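Local coordinates for protein 5-dehydro-2-deoxygluconokinase (Bacillus halodurans C-125, PDB 2QCV) that probably phosphorylates 5-dehydro-2-deoxy-D-gluconate with ATP to give 6-phospho-5-dehydro-2-deoxy-D-gluconate, a step in myo-inositol breakdown, at residues A134-S139 and R163-N168; A157-I162 and A197-I202. All blocks are in the same frame, centred on the assembly; numbering follows the deposited sequence. Where two conformers were deposited one is given.

Contact 1 (A134-S139 and R163-N168); sequences AYIRRS and RLAKRN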
loop_
_atom_site.group_PDB
_atom_site.type_symbol
_atom_site.label_atom_id
_atom_site.label_comp_id
_atom_site.label_asym_id
_atom_site.label_seq_id
_atom_site.Cartn_x
_atom_site.Cartn_y
_atom_site.Cartn_z
ATOM N N ALA A 134 -12.033 -31.480 -3.759
ATOM C CA ALA A 134 -12.987 -32.463 -3.242
ATOM C C ALA A 134 -14.386 -31.882 -3.090
ATOM O O ALA A 134 -15.372 -32.604 -3.198
ATOM C CB ALA A 134 -12.497 -33.055 -1.878
ATOM N N TYR A 135 -14.472 -30.565 -2.915
ATOM C CA TYR A 135 -15.755 -29.896 -2.775
ATOM C C TYR A 135 -16.326 -29.633 -4.147
ATOM O O TYR A 135 -17.446 -29.999 -4.447
ATOM C CB TYR A 135 -15.566 -28.586 -2.058
ATOM C CG TYR A 135 -16.826 -27.881 -1.645
ATOM C CD1 TYR A 135 -17.803 -28.507 -0.911
ATOM C CD2 TYR A 135 -17.022 -26.543 -1.970
ATOM C CE1 TYR A 135 -18.935 -27.798 -0.482
ATOM C CE2 TYR A 135 -18.147 -25.872 -1.573
ATOM C CZ TYR A 135 -19.081 -26.485 -0.812
ATOM O OH TYR A 135 -20.171 -25.744 -0.401
ATOM N N ILE A 136 -15.539 -29.000 -4.995
ATOM C CA ILE A 136 -15.978 -28.685 -6.367
ATOM C C ILE A 136 -16.492 -29.907 -7.133
ATOM O O ILE A 136 -17.546 -29.866 -7.772
ATOM C CB ILE A 136 -14.822 -27.984 -7.147
ATOM C CG1 ILE A 136 -14.554 -26.597 -6.554
ATOM C CG2 ILE A 136 -15.102 -27.920 -8.664
ATOM C CD1 ILE A 136 -13.289 -25.869 -7.148
ATOM N N ARG A 137 -15.793 -31.032 -7.033
ATOM C CA ARG A 137 -16.210 -32.207 -7.772
ATOM C C ARG A 137 -17.546 -32.843 -7.366
ATOM O O ARG A 137 -18.020 -33.709 -8.076
ATOM C CB ARG A 137 -15.127 -33.259 -7.778
ATOM C CG ARG A 137 -14.923 -33.915 -6.483
ATOM C CD ARG A 137 -13.671 -34.779 -6.569
ATOM N NE ARG A 137 -13.459 -35.466 -5.310
ATOM C CZ ARG A 137 -12.264 -35.843 -4.844
ATOM N NH1 ARG A 137 -11.141 -35.600 -5.521
ATOM N NH2 ARG A 137 -12.190 -36.445 -3.667
ATOM N N ARG A 138 -18.136 -32.397 -6.260
ATOM C CA ARG A 138 -19.457 -32.868 -5.816
ATOM C C ARG A 138 -20.600 -32.116 -6.444
ATOM O O ARG A 138 -21.759 -32.336 -6.098
ATOM C CB ARG A 138 -19.560 -32.663 -4.313
ATOM C CG ARG A 138 -18.420 -33.328 -3.622
ATOM C CD ARG A 138 -18.760 -33.792 -2.268
ATOM N NE ARG A 138 -18.560 -32.818 -1.248
ATOM C CZ ARG A 138 -19.447 -32.492 -0.308
ATOM N NH1 ARG A 138 -20.674 -33.008 -0.242
ATOM N NH2 ARG A 138 -19.090 -31.601 0.574
ATOM N N SER A 139 -20.279 -31.211 -7.350
ATOM C CA SER A 139 -21.286 -30.348 -7.990
ATOM C C SER A 139 -21.467 -30.591 -9.499
ATOM O O SER A 139 -20.538 -30.950 -10.213
ATOM C CB SER A 139 -20.949 -28.881 -7.760
ATOM O OG SER A 139 -22.039 -28.047 -8.157
ATOM N N ARG A 163 -10.067 -24.644 -13.343
ATOM C CA ARG A 163 -9.259 -25.812 -13.709
ATOM C C ARG A 163 -9.728 -27.115 -13.042
ATOM O O ARG A 163 -9.868 -28.146 -13.684
ATOM C CB ARG A 163 -7.802 -25.573 -13.417
ATOM C CG ARG A 163 -6.899 -26.747 -13.859
ATOM C CD ARG A 163 -5.462 -26.417 -13.567
ATOM N NE ARG A 163 -4.951 -25.296 -14.357
ATOM C CZ ARG A 163 -4.579 -25.373 -15.632
ATOM N NH1 ARG A 163 -4.711 -26.503 -16.311
ATOM N NH2 ARG A 163 -4.145 -24.296 -16.247
ATOM N N LEU A 164 -9.972 -27.044 -11.748
ATOM C CA LEU A 164 -10.430 -28.168 -10.967
ATOM C C LEU A 164 -11.810 -28.609 -11.414
ATOM O O LEU A 164 -12.060 -29.815 -11.574
ATOM C CB LEU A 164 -10.418 -27.779 -9.461
ATOM C CG LEU A 164 -9.121 -27.965 -8.702
ATOM C CD1 LEU A 164 -7.908 -27.465 -9.470
ATOM C CD2 LEU A 164 -9.264 -27.259 -7.353
ATOM N N ALA A 165 -12.706 -27.647 -11.691
ATOM C CA ALA A 165 -14.035 -27.982 -12.228
ATOM C C ALA A 165 -13.902 -28.753 -13.527
ATOM O O ALA A 165 -14.450 -29.852 -13.709
ATOM C CB ALA A 165 -14.897 -26.693 -12.432
ATOM N N LYS A 166 -13.139 -28.204 -14.448
ATOM C CA LYS A 166 -13.051 -28.801 -15.772
ATOM C C LYS A 166 -12.535 -30.237 -15.749
ATOM O O LYS A 166 -13.047 -31.106 -16.477
ATOM C CB LYS A 166 -12.201 -27.928 -16.679
ATOM C CG LYS A 166 -12.959 -26.685 -17.151
ATOM C CD LYS A 166 -12.027 -25.664 -17.673
ATOM C CE LYS A 166 -11.486 -25.975 -19.054
ATOM N NZ LYS A 166 -12.495 -25.696 -20.080
ATOM N N ARG A 167 -11.537 -30.495 -14.928
ATOM C CA ARG A 167 -10.945 -31.816 -14.845
ATOM C C ARG A 167 -11.767 -32.823 -14.049
ATOM O O ARG A 167 -11.480 -33.988 -14.108
ATOM C CB ARG A 167 -9.530 -31.766 -14.366
ATOM C CG ARG A 167 -9.319 -31.509 -12.909
ATOM C CD ARG A 167 -7.837 -31.235 -12.715
ATOM N NE ARG A 167 -7.474 -31.125 -11.307
ATOM C CZ ARG A 167 -6.414 -30.451 -10.872
ATOM N NH1 ARG A 167 -5.616 -29.803 -11.724
ATOM N NH2 ARG A 167 -6.176 -30.385 -9.588
ATOM N N ASN A 168 -12.831 -32.367 -13.400
ATOM C CA ASN A 168 -13.777 -33.225 -12.701
ATOM C C ASN A 168 -15.167 -33.253 -13.349
ATOM O O ASN A 168 -16.146 -33.670 -12.730
ATOM C CB ASN A 168 -13.837 -32.761 -11.247
ATOM C CG ASN A 168 -12.615 -33.190 -10.481
ATOM O OD1 ASN A 168 -12.518 -34.338 -10.087
ATOM N ND2 ASN A 168 -11.668 -32.269 -10.282
HETATM O O HOH W 1 -16.952 -34.933 -10.346
HETATM O O HOH W 2 -10.780 -35.244 -8.281
#

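Contact 2 (A157-I162 and A197-I202); sequences AVLKAI and AEQSDI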
loop_
_atom_site.group_PDB
_atom_site.type_symbol
_atom_site.label_atom_id
_atom_site.label_comp_id
_atom_site.label_asym_id
_atom_site.label_seq_id
_atom_site.Cartn_x
_atom_site.Cartn_y
_atom_site.Cartn_z
ATOM N N ALA A 157 -7.566 -17.736 -7.176
ATOM C CA ALA A 157 -8.466 -18.705 -6.597
ATOM C C ALA A 157 -9.524 -19.112 -7.628
ATOM O O ALA A 157 -9.829 -20.293 -7.773
ATOM C CB ALA A 157 -9.165 -18.136 -5.303
ATOM N N VAL A 158 -10.081 -18.137 -8.348
ATOM C CA VAL A 158 -11.080 -18.436 -9.377
ATOM C C VAL A 158 -10.469 -19.233 -10.514
ATOM O O VAL A 158 -11.053 -20.208 -10.991
ATOM C CB VAL A 158 -11.727 -17.150 -9.921
ATOM C CG1 VAL A 158 -12.586 -17.436 -11.129
ATOM C CG2 VAL A 158 -12.578 -16.452 -8.767
ATOM N N LEU A 159 -9.290 -18.822 -10.974
ATOM C CA LEU A 159 -8.652 -19.563 -12.064
ATOM C C LEU A 159 -8.389 -21.029 -11.640
ATOM O O LEU A 159 -8.530 -21.976 -12.465
ATOM C CB LEU A 159 -7.400 -18.816 -12.549
ATOM C CG LEU A 159 -7.606 -17.446 -13.229
ATOM C CD1 LEU A 159 -6.231 -16.780 -13.517
ATOM C CD2 LEU A 159 -8.411 -17.642 -14.497
ATOM N N LYS A 160 -7.970 -21.233 -10.387
ATOM C CA LYS A 160 -7.761 -22.578 -9.867
ATOM C C LYS A 160 -9.066 -23.368 -9.845
ATOM O O LYS A 160 -9.136 -24.503 -10.325
ATOM C CB LYS A 160 -7.144 -22.556 -8.464
ATOM C CG LYS A 160 -7.122 -23.940 -7.831
ATOM C CD LYS A 160 -6.332 -23.904 -6.527
ATOM C CE LYS A 160 -6.398 -25.285 -5.814
ATOM N NZ LYS A 160 -5.520 -25.276 -4.563
ATOM N N ALA A 161 -10.117 -22.756 -9.316
ATOM C CA ALA A 161 -11.467 -23.385 -9.290
ATOM C C ALA A 161 -11.943 -23.871 -10.658
ATOM O O ALA A 161 -12.426 -24.995 -10.778
ATOM C CB ALA A 161 -12.494 -22.418 -8.659
ATOM N N ILE A 162 -11.739 -23.056 -11.692
ATOM C CA ILE A 162 -12.146 -23.385 -13.056
ATOM C C ILE A 162 -11.385 -24.622 -13.543
ATOM O O ILE A 162 -11.980 -25.562 -14.050
ATOM C CB ILE A 162 -11.932 -22.181 -14.029
ATOM C CG1 ILE A 162 -12.917 -21.045 -13.700
ATOM C CG2 ILE A 162 -12.092 -22.646 -15.496
ATOM C CD1 ILE A 162 -12.511 -19.698 -14.277
ATOM N N ALA A 197 -13.903 -16.603 -20.143
ATOM C CA ALA A 197 -15.003 -17.041 -21.018
ATOM C C ALA A 197 -14.514 -18.135 -21.962
ATOM O O ALA A 197 -15.242 -19.094 -22.253
ATOM C CB ALA A 197 -15.593 -15.847 -21.827
ATOM N N GLU A 198 -13.255 -18.039 -22.411
ATOM C CA GLU A 198 -12.733 -19.008 -23.364
ATOM C C GLU A 198 -12.605 -20.417 -22.770
ATOM O O GLU A 198 -12.630 -21.387 -23.513
ATOM C CB GLU A 198 -11.381 -18.526 -23.895
ATOM C CG GLU A 198 -11.541 -17.381 -24.928
ATOM C CD GLU A 198 -10.230 -16.680 -25.247
ATOM O OE1 GLU A 198 -9.174 -17.173 -24.792
ATOM O OE2 GLU A 198 -10.269 -15.644 -25.950
ATOM N N GLN A 199 -12.507 -20.480 -21.456
ATOM C CA GLN A 199 -12.365 -21.712 -20.676
ATOM C C GLN A 199 -13.699 -22.265 -20.219
ATOM O O GLN A 199 -13.771 -23.390 -19.711
ATOM C CB GLN A 199 -11.672 -21.413 -19.344
ATOM C CG GLN A 199 -10.346 -20.846 -19.362
ATOM C CD GLN A 199 -9.690 -21.049 -18.026
ATOM O OE1 GLN A 199 -9.447 -22.182 -17.619
ATOM N NE2 GLN A 199 -9.445 -19.973 -17.314
ATOM N N SER A 200 -14.759 -21.465 -20.331
ATOM C CA SER A 200 -16.056 -21.798 -19.703
ATOM C C SER A 200 -16.968 -22.583 -20.632
ATOM O O SER A 200 -16.815 -22.532 -21.842
ATOM C CB SER A 200 -16.767 -20.503 -19.285
ATOM O OG SER A 200 -16.004 -19.829 -18.311
ATOM N N ASP A 201 -17.951 -23.267 -20.047
ATOM C CA ASP A 201 -18.932 -24.057 -20.784
ATOM C C ASP A 201 -20.188 -23.251 -21.126
ATOM O O ASP A 201 -20.771 -23.381 -22.210
ATOM C CB ASP A 201 -19.274 -25.276 -19.927
ATOM C CG ASP A 201 -18.086 -26.125 -19.685
ATOM O OD1 ASP A 201 -17.475 -26.547 -20.677
ATOM O OD2 ASP A 201 -17.715 -26.359 -18.526
ATOM N N ILE A 202 -20.577 -22.400 -20.190
ATOM C CA ILE A 202 -21.738 -21.517 -20.346
ATOM C C ILE A 202 -21.321 -20.131 -19.921
ATOM O O ILE A 202 -20.728 -19.961 -18.845
ATOM C CB ILE A 202 -22.958 -21.974 -19.466
ATOM C CG1 ILE A 202 -23.318 -23.441 -19.757
ATOM C CG2 ILE A 202 -24.144 -21.013 -19.663
ATOM C CD1 ILE A 202 -24.430 -24.042 -18.838
HETATM O O HOH W 3 -7.642 -21.920 -14.932
#

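Contact 1 (A134-S139 and R163-N168)
The backbones come nearest at Arg137 and Asn168, whose CA atoms lie 5.6 Å apart where the type I turn from Ile136 to Ser139 passes the C-terminal end of helix 154-167. Ile136 is the apolar anchor: its CG2, anti to the backbone N (CG1 takes chi1 -68°), rests 3.7 Å from Ala165 CA, while CD1 meets Leu164 CB more loosely. Beside it, the aliphatic part of Arg137 covers the carboxamide of Asn168: CB and CD both sit over one face of the amide, with OD1 3.6 Å from Arg137 CB and the amide and guanidinium planes 54° apart. A water bridges Asn168 OD1 to Arg137 NH1, and a second water donates to the backbone carbonyl oxygens of Arg137 and Asn168. Asn168 ND2 donates to Leu164 O at 2.8 Å, nearly straight at 168°, and also bonds Glu133, which pairs with Arg167 as well. With an alanine at this position, Leu164 O and Glu133 would probably lose their shared amide donor, and the water on Arg137 NH1 its second anchor. Beneath the contact lies the central sheet, where Ile136 packs on Ile64 of strand 61-67 and Ala165 on Val172 of strand 171-175.

Contact 2 (A157-I162 and A197-I202)
This is a small, mainly van der Waals contact between two neighbouring helices of the Rossmann-like alpha/beta core of a PfkB (ribokinase-type) kinase, made where the C-terminal end of helix 186-199 approaches the flank of helix 154-167. Strand 171-175 lies between the two helices in sequence and runs parallel to the flanking strands 139-145 and 202-206, so the elements form successive beta-alpha-beta units. Between residues 157-162 and 197-202 the nearest CA atoms, of Ile162 and Gln199, are 7.8 Å apart, and the long side chain of Gln199 spans the interval. With CG anti to the carbonyl carbon (chi1 -60°) and the chain extended beyond it, Gln199 brings its carboxamide to the two aliphatic side chains, crossing each at about a right angle. Ile162 CG2 lies over one face of that amide, shifted toward the oxygen and 3.4 Å from OE1, whereas Leu159 CD2 lies in the amide plane beyond the nitrogen, 3.8 Å from NE2. Gln199 was modelled in two conformers, and this geometry belongs to one. Val196, one turn earlier on helix 186-199, also packs on Leu159 and Ile162, and Val191 of a second subunit touches Leu159, placing the contact beside a subunit interface. In the conformer described, a water donates to Leu159 O at 2.6 Å and, at a longer 3.2 Å, to Gln199 OE1.

Contacts 1 and 2 lie with their centres 11 Å apart, on the same side of the chain's centre, and share helix 154-167: residues 157-162 serve contact 2 and 163-168 contact 1. Their segments alternate along the chain, in the order 134-139, 157-162, 163-168, 197-202, so the shared helix is joined to an earlier element on one hand and a later one on the other. The two contacts also touch directly, through a probable hydrogen bond from Lys166 NZ to Gln199 O (2.7 Å) and packing of Ile136 CD1 on Ala161 CA. Together they join helices 133-136, 154-167 and 186-199, successive along the chain, into a layer packed on the central sheet.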